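Local coordinates for hypothetical protein (Staphylococcus aureus subsp. aureus, PDB 2ETS), which is of unknown function but folds as a four-helical bundle that represents the DUF1798 family of bacterial proteins, at residues A[29-32]-A[33-37]; A[105-108]-A[109-113]; A[69-72]-A[73-76]. One frame throughout, in Å; residues are numbered along the deposited sequence.

Contact 1 (A[29-32]-A[33-37]); sequences QNFE and NVKSQ
The F31 ring carries K35 over one face. CG of K35 lies 3.8 Å from the ring centroid and 16° off the ring normal, displaced toward the rim. This is a CH-pi contact between residues four apart, one turn along helix 12-37 of the four-helical bundle. The F31 ring also stacks with F103 of helix 100-120.

With CG anti to the backbone N (chi1 171°), the F31 ring stands out from the helix, and K35, its CG beside its own N, leans back over it. The K35 chain bends at chi2 and again at chi3. This brings CE back to 3.6 Å from CZ of F31, near the ring rim. Its ammonium group then leaves the ring and donates to the carbonyls of K96 and T98. E32 turns its carboxylate to R100 in a salt bridge. The lysine and the glutamate thus tie this end of the helix to the loop before helix 100-120 and to that helix's first residue.

Regular backbone bonds run beneath, such as V34 N to N30 O. The carbonyl of E32 is gripped twice by S36, through N at 3.1 Å and through OG at 2.8 Å.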
loop_
_atom_site.group_PDB
_atom_site.type_symbol
_atom_site.label_atom_id
_atom_site.label_comp_id
_atom_site.label_asym_id
_atom_site.label_seq_id
_atom_site.Cartn_x
_atom_site.Cartn_y
_atom_site.Cartn_z
ATOM N N GLN A 29 10.680 -2.612 -4.334
ATOM C CA GLN A 29 11.613 -2.886 -5.432
ATOM C C GLN A 29 11.751 -1.675 -6.348
ATOM O O GLN A 29 12.839 -1.374 -6.788
ATOM C CB GLN A 29 11.218 -4.136 -6.221
ATOM C CG GLN A 29 12.238 -5.308 -6.152
ATOM C CD GLN A 29 13.735 -4.860 -6.209
ATOM O OE1 GLN A 29 14.206 -4.296 -7.212
ATOM N NE2 GLN A 29 14.469 -5.116 -5.121
ATOM N N ASN A 30 10.653 -0.950 -6.571
ATOM C CA ASN A 30 10.670 0.253 -7.389
ATOM C C ASN A 30 11.557 1.334 -6.760
ATOM O O ASN A 30 12.345 2.012 -7.425
ATOM C CB ASN A 30 9.240 0.770 -7.562
ATOM C CG ASN A 30 8.499 0.061 -8.698
ATOM O OD1 ASN A 30 8.851 0.224 -9.844
ATOM N ND2 ASN A 30 7.497 -0.745 -8.369
ATOM N N PHE A 31 11.427 1.481 -5.460
ATOM C CA PHE A 31 12.206 2.454 -4.734
ATOM C C PHE A 31 13.689 2.087 -4.866
ATOM O O PHE A 31 14.526 2.949 -5.117
ATOM C CB PHE A 31 11.749 2.488 -3.276
ATOM C CG PHE A 31 12.627 3.314 -2.383
ATOM C CD1 PHE A 31 12.568 4.704 -2.429
ATOM C CD2 PHE A 31 13.507 2.708 -1.498
ATOM C CE1 PHE A 31 13.353 5.477 -1.598
ATOM C CE2 PHE A 31 14.304 3.487 -0.658
ATOM C CZ PHE A 31 14.218 4.884 -0.705
ATOM N N GLU A 32 14.006 0.809 -4.705
ATOM C CA GLU A 32 15.381 0.332 -4.883
ATOM C C GLU A 32 15.905 0.594 -6.275
ATOM O O GLU A 32 17.088 0.870 -6.439
ATOM C CB GLU A 32 15.514 -1.164 -4.572
ATOM C CG GLU A 32 15.427 -1.498 -3.098
ATOM C CD GLU A 32 16.457 -0.777 -2.220
ATOM O OE1 GLU A 32 17.611 -0.530 -2.650
ATOM O OE2 GLU A 32 16.103 -0.491 -1.064
ATOM N N ASN A 33 15.030 0.495 -7.268
ATOM C CA ASN A 33 15.454 0.731 -8.636
ATOM C C ASN A 33 15.744 2.209 -8.891
ATOM O O ASN A 33 16.802 2.511 -9.424
ATOM C CB ASN A 33 14.454 0.142 -9.636
ATOM C CG ASN A 33 14.511 -1.395 -9.700
ATOM O OD1 ASN A 33 13.769 -2.012 -10.458
ATOM N ND2 ASN A 33 15.390 -2.005 -8.912
ATOM N N VAL A 34 14.853 3.121 -8.466
ATOM C CA VAL A 34 15.111 4.565 -8.691
ATOM C C VAL A 34 16.349 5.039 -7.917
ATOM O O VAL A 34 17.050 5.950 -8.348
ATOM C CB VAL A 34 13.860 5.518 -8.409
ATOM C CG1 VAL A 34 12.654 5.044 -9.192
ATOM C CG2 VAL A 34 13.520 5.636 -6.929
ATOM N N LYS A 35 16.610 4.400 -6.788
ATOM C CA LYS A 35 17.723 4.763 -5.924
ATOM C C LYS A 35 19.067 4.306 -6.509
ATOM O O LYS A 35 20.039 5.074 -6.455
ATOM C CB LYS A 35 17.535 4.166 -4.521
ATOM C CG LYS A 35 16.552 4.916 -3.596
ATOM C CD LYS A 35 16.963 6.397 -3.435
ATOM C CE LYS A 35 16.782 6.939 -2.092
ATOM N NZ LYS A 35 16.836 8.437 -2.119
ATOM N N SER A 36 19.143 3.064 -7.019
ATOM C CA SER A 36 20.399 2.568 -7.626
ATOM C C SER A 36 20.657 3.328 -8.895
ATOM O O SER A 36 21.779 3.781 -9.121
ATOM C CB SER A 36 20.417 1.048 -7.954
ATOM O OG SER A 36 19.129 0.557 -8.268
ATOM N N GLN A 37 19.600 3.482 -9.696
ATOM C CA GLN A 37 19.700 4.093 -11.005
ATOM C C GLN A 37 19.818 5.600 -10.949
ATOM O O GLN A 37 20.185 6.226 -11.926
ATOM C CB GLN A 37 18.470 3.743 -11.836
ATOM C CG GLN A 37 18.406 2.281 -12.246
ATOM C CD GLN A 37 17.133 1.958 -13.019
ATOM O OE1 GLN A 37 16.059 2.501 -12.710
ATOM N NE2 GLN A 37 17.238 1.078 -14.028
#

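Contact 2 (A[105-108]-A[109-113]); sequences EKLK and SVQYD
The torsions of Q111 bring its amide back to L107. In L107, CG is anti to the backbone N (chi1 -170°), and the branch points out from the helix. In Q111, CG stands beside the backbone N, anti to the carbonyl carbon (chi1 -57°), and the extended chain runs back along the axis to L107. The two side chains cross at an angle, one turn apart on helix 100-120.

The methyl CD2 of L107 does the touching. It lies 3.5 Å from OE1 of Q111 and 3.7 Å from CD of Q111. The glutamine amide therefore rests against a methyl group, a van der Waals contact. CG of Q111 also packs against the carbonyl of L107, 3.2 Å from its O. K108 also comes near this amide: its CD is 4.0 Å from OE1 of Q111. Nearby, CG2 of V110 lies 3.3 Å from O of K106.

The backbone is regular alpha helix. Q111 N donates to L107 O at 2.9 Å, with an angle of 168° at the hydrogen. Y112 N donates to K108 O at 2.8 Å.

Side chains of this stretch join the helix to two others of the bundle. L107 packs on V24 and Q28 of helix 12-37, and Q111 also touches V24. V110 spans both neighbours, meeting V24 of helix 12-37 and N85 and I86 of helix 76-92. K106 lies along N85 and L89, and D113 makes a salt bridge to K78, both on helix 76-92.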
loop_
_atom_site.group_PDB
_atom_site.type_symbol
_atom_site.label_atom_id
_atom_site.label_comp_id
_atom_site.label_asym_id
_atom_site.label_seq_id
_atom_site.Cartn_x
_atom_site.Cartn_y
_atom_site.Cartn_z
ATOM N N GLU A 105 10.533 3.152 6.893
ATOM C CA GLU A 105 9.708 3.183 8.065
ATOM C C GLU A 105 8.201 3.099 7.769
ATOM O O GLU A 105 7.480 2.322 8.395
ATOM C CB GLU A 105 10.079 4.432 8.822
ATOM C CG GLU A 105 9.163 4.908 9.905
ATOM C CD GLU A 105 9.793 6.141 10.542
ATOM O OE1 GLU A 105 9.520 7.285 10.063
ATOM O OE2 GLU A 105 10.657 5.929 11.427
ATOM N N LYS A 106 7.734 3.901 6.828
ATOM C CA LYS A 106 6.341 3.866 6.439
ATOM C C LYS A 106 5.952 2.508 5.797
ATOM O O LYS A 106 4.940 1.929 6.123
ATOM C CB LYS A 106 6.078 4.985 5.464
ATOM C CG LYS A 106 4.612 5.120 5.050
ATOM C CD LYS A 106 4.444 6.240 3.995
ATOM C CE LYS A 106 4.586 7.629 4.563
ATOM N NZ LYS A 106 4.944 8.547 3.356
ATOM N N LEU A 107 6.770 2.008 4.900
ATOM C CA LEU A 107 6.573 0.635 4.363
ATOM C C LEU A 107 6.468 -0.458 5.459
ATOM O O LEU A 107 5.612 -1.338 5.403
ATOM C CB LEU A 107 7.708 0.268 3.413
ATOM C CG LEU A 107 7.527 -1.023 2.578
ATOM C CD1 LEU A 107 7.357 -0.706 1.091
ATOM C CD2 LEU A 107 8.738 -1.922 2.801
ATOM N N LYS A 108 7.320 -0.401 6.463
ATOM C CA LYS A 108 7.282 -1.438 7.501
ATOM C C LYS A 108 5.967 -1.358 8.273
ATOM O O LYS A 108 5.339 -2.366 8.581
ATOM C CB LYS A 108 8.444 -1.298 8.445
ATOM C CG LYS A 108 9.808 -1.409 7.738
ATOM C CD LYS A 108 10.139 -2.781 7.252
ATOM C CE LYS A 108 11.678 -2.930 7.025
ATOM N NZ LYS A 108 12.526 -2.497 8.193
ATOM N N SER A 109 5.546 -0.133 8.543
ATOM C CA SER A 109 4.311 0.122 9.231
ATOM C C SER A 109 3.109 -0.394 8.436
ATOM O O SER A 109 2.228 -1.002 8.991
ATOM C CB SER A 109 4.208 1.646 9.511
ATOM O OG SER A 109 2.873 2.068 9.561
ATOM N N VAL A 110 3.092 -0.136 7.133
ATOM C CA VAL A 110 2.063 -0.655 6.232
ATOM C C VAL A 110 2.047 -2.198 6.173
ATOM O O VAL A 110 0.976 -2.814 6.305
ATOM C CB VAL A 110 2.223 -0.033 4.829
ATOM C CG1 VAL A 110 1.375 -0.704 3.811
ATOM C CG2 VAL A 110 1.859 1.467 4.894
ATOM N N GLN A 111 3.212 -2.824 6.029
ATOM C CA GLN A 111 3.262 -4.305 5.992
ATOM C C GLN A 111 2.773 -4.811 7.336
ATOM O O GLN A 111 2.036 -5.809 7.389
ATOM C CB GLN A 111 4.668 -4.866 5.643
ATOM C CG GLN A 111 5.203 -4.327 4.296
ATOM C CD GLN A 111 6.643 -4.750 3.916
ATOM O OE1 GLN A 111 7.610 -4.574 4.699
ATOM N NE2 GLN A 111 6.790 -5.295 2.681
ATOM N N TYR A 112 3.112 -4.096 8.420
ATOM C CA TYR A 112 2.658 -4.534 9.731
ATOM C C TYR A 112 1.107 -4.533 9.833
ATOM O O TYR A 112 0.482 -5.534 10.186
ATOM C CB TYR A 112 3.330 -3.727 10.852
ATOM C CG TYR A 112 2.751 -4.029 12.187
ATOM C CD1 TYR A 112 1.611 -3.362 12.632
ATOM C CD2 TYR A 112 3.312 -5.005 13.004
ATOM C CE1 TYR A 112 1.041 -3.664 13.862
ATOM C CE2 TYR A 112 2.746 -5.307 14.248
ATOM C CZ TYR A 112 1.614 -4.641 14.657
ATOM O OH TYR A 112 1.031 -4.947 15.865
ATOM N N ASP A 113 0.491 -3.425 9.478
ATOM C CA ASP A 113 -0.965 -3.350 9.443
ATOM C C ASP A 113 -1.627 -4.382 8.531
ATOM O O ASP A 113 -2.646 -4.992 8.870
ATOM C CB ASP A 113 -1.363 -1.975 8.963
ATOM C CG ASP A 113 -1.141 -0.895 10.023
ATOM O OD1 ASP A 113 -0.960 -1.236 11.225
ATOM O OD2 ASP A 113 -1.172 0.294 9.633
#

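Contact 3 (A[69-72]-A[73-76]); sequences IEVP and YMNS
V71 and M74 close a type II beta turn in the loop that leads from helix 65-68 into helix 76-92. M74 N donates to V71 O at 3.1 Å. P72 and Y73 form the corner. Y73 has positive phi (75°), as the third position of this turn requires.

The side chains of V71 and M74, a selenomethionine, lie side by side and point the same way. CG2 of V71 is 3.7 Å from CG of M74. A water bridges the turn, donating to V71 O and to M74 O at 2.9 Å each. V71 O thus accepts from both the backbone and the water.

Beyond the turn the two arms run back in nearly opposite directions. I69 O receives a CA-H...O contact from N75, and CG2 of I69 packs 3.9 Å from CA of S76. N75 is the N-cap of helix 76-92: its OD1 accepts from the backbone N of K78. OG of S76 bonds to R65, linking the helix start back to helix 65-68. On helix 100-120, Y73 lies against Y112 and N116, while M74 packs on D113 and I117.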
loop_
_atom_site.group_PDB
_atom_site.type_symbol
_atom_site.label_atom_id
_atom_site.label_comp_id
_atom_site.label_asym_id
_atom_site.label_seq_id
_atom_site.Cartn_x
_atom_site.Cartn_y
_atom_site.Cartn_z
ATOM N N ILE A 69 -12.469 -2.451 9.924
ATOM C CA ILE A 69 -12.212 -1.609 11.120
ATOM C C ILE A 69 -12.464 -2.336 12.447
ATOM O O ILE A 69 -12.007 -1.899 13.515
ATOM C CB ILE A 69 -12.997 -0.254 11.092
ATOM C CG1 ILE A 69 -14.513 -0.466 11.088
ATOM C CG2 ILE A 69 -12.615 0.563 9.891
ATOM C CD1 ILE A 69 -15.273 0.735 11.649
ATOM N N GLU A 70 -13.170 -3.452 12.359
ATOM C CA GLU A 70 -13.522 -4.258 13.514
ATOM C C GLU A 70 -12.555 -5.413 13.758
ATOM O O GLU A 70 -12.670 -6.080 14.772
ATOM C CB GLU A 70 -14.949 -4.818 13.357
ATOM C CG GLU A 70 -16.076 -3.755 13.342
ATOM C CD GLU A 70 -16.152 -2.941 14.633
ATOM O OE1 GLU A 70 -16.083 -3.550 15.724
ATOM O OE2 GLU A 70 -16.277 -1.693 14.557
ATOM N N VAL A 71 -11.607 -5.680 12.863
ATOM C CA VAL A 71 -10.644 -6.752 13.150
ATOM C C VAL A 71 -9.685 -6.294 14.275
ATOM O O VAL A 71 -9.523 -5.092 14.492
ATOM C CB VAL A 71 -9.880 -7.270 11.889
ATOM C CG1 VAL A 71 -10.857 -7.690 10.774
ATOM C CG2 VAL A 71 -8.904 -6.259 11.369
ATOM N N PRO A 72 -9.122 -7.258 15.043
ATOM C CA PRO A 72 -8.142 -6.877 16.043
ATOM C C PRO A 72 -7.051 -5.978 15.473
ATOM O O PRO A 72 -6.668 -6.139 14.316
ATOM C CB PRO A 72 -7.567 -8.204 16.520
ATOM C CG PRO A 72 -8.752 -9.203 16.341
ATOM C CD PRO A 72 -9.385 -8.719 15.047
ATOM N N TYR A 73 -6.606 -5.011 16.283
ATOM C CA TYR A 73 -5.552 -4.033 15.894
ATOM C C TYR A 73 -6.026 -2.938 14.944
ATOM O O TYR A 73 -5.224 -2.115 14.530
ATOM C CB TYR A 73 -4.322 -4.725 15.261
ATOM C CG TYR A 73 -3.527 -5.606 16.198
ATOM C CD1 TYR A 73 -2.692 -5.040 17.161
ATOM C CD2 TYR A 73 -3.595 -6.979 16.123
ATOM C CE1 TYR A 73 -1.966 -5.842 18.032
ATOM C CE2 TYR A 73 -2.867 -7.780 16.991
ATOM C CZ TYR A 73 -2.055 -7.186 17.934
ATOM O OH TYR A 73 -1.328 -7.938 18.810
HETATM N N MSE A 74 -7.306 -2.921 14.572
HETATM C CA MSE A 74 -7.790 -1.950 13.596
HETATM C C MSE A 74 -8.854 -1.065 14.202
HETATM O O MSE A 74 -9.508 -1.438 15.142
HETATM C CB MSE A 74 -8.346 -2.651 12.358
HETATM C CG MSE A 74 -7.338 -2.864 11.260
HETATM SE SE MSE A 74 -6.695 -1.202 10.466
HETATM C CE MSE A 74 -4.859 -1.514 10.734
ATOM N N ASN A 75 -8.989 0.134 13.661
ATOM C CA ASN A 75 -10.068 1.039 14.004
ATOM C C ASN A 75 -10.215 1.997 12.826
ATOM O O ASN A 75 -9.460 1.890 11.880
ATOM C CB ASN A 75 -9.798 1.764 15.328
ATOM C CG ASN A 75 -8.593 2.672 15.280
ATOM O OD1 ASN A 75 -8.385 3.402 14.314
ATOM N ND2 ASN A 75 -7.805 2.659 16.348
ATOM N N SER A 76 -11.175 2.916 12.886
ATOM C CA SER A 76 -11.504 3.795 11.748
ATOM C C SER A 76 -10.329 4.697 11.354
ATOM O O SER A 76 -9.980 4.781 10.166
ATOM C CB SER A 76 -12.743 4.658 12.090
ATOM O OG SER A 76 -12.990 5.589 11.050
HETATM O O HOH W 1 -10.963 -3.519 16.485
#

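Contacts 1 and 2 join residues four apart within helices, while contact 3 is a loop turn. Each mixes buried and exposed residues. Contact 2 is nearest the middle of the chain, its centre about 9 Å from the chain centre. Contacts 1 and 3 are each about 17 Å out, on opposite sides of that centre. Helix 100-120 is common to all three surroundings. Contact 2 lies on it, and the other two pack against it near its two ends. Contact 3 touches contact 2 directly, through Y73 with Y112 and M74 with D113. Contact 1 relies on ring packing and charged side chains, contact 2 on a leucine methyl against a glutamine amide, and contact 3 on backbone and water bonds.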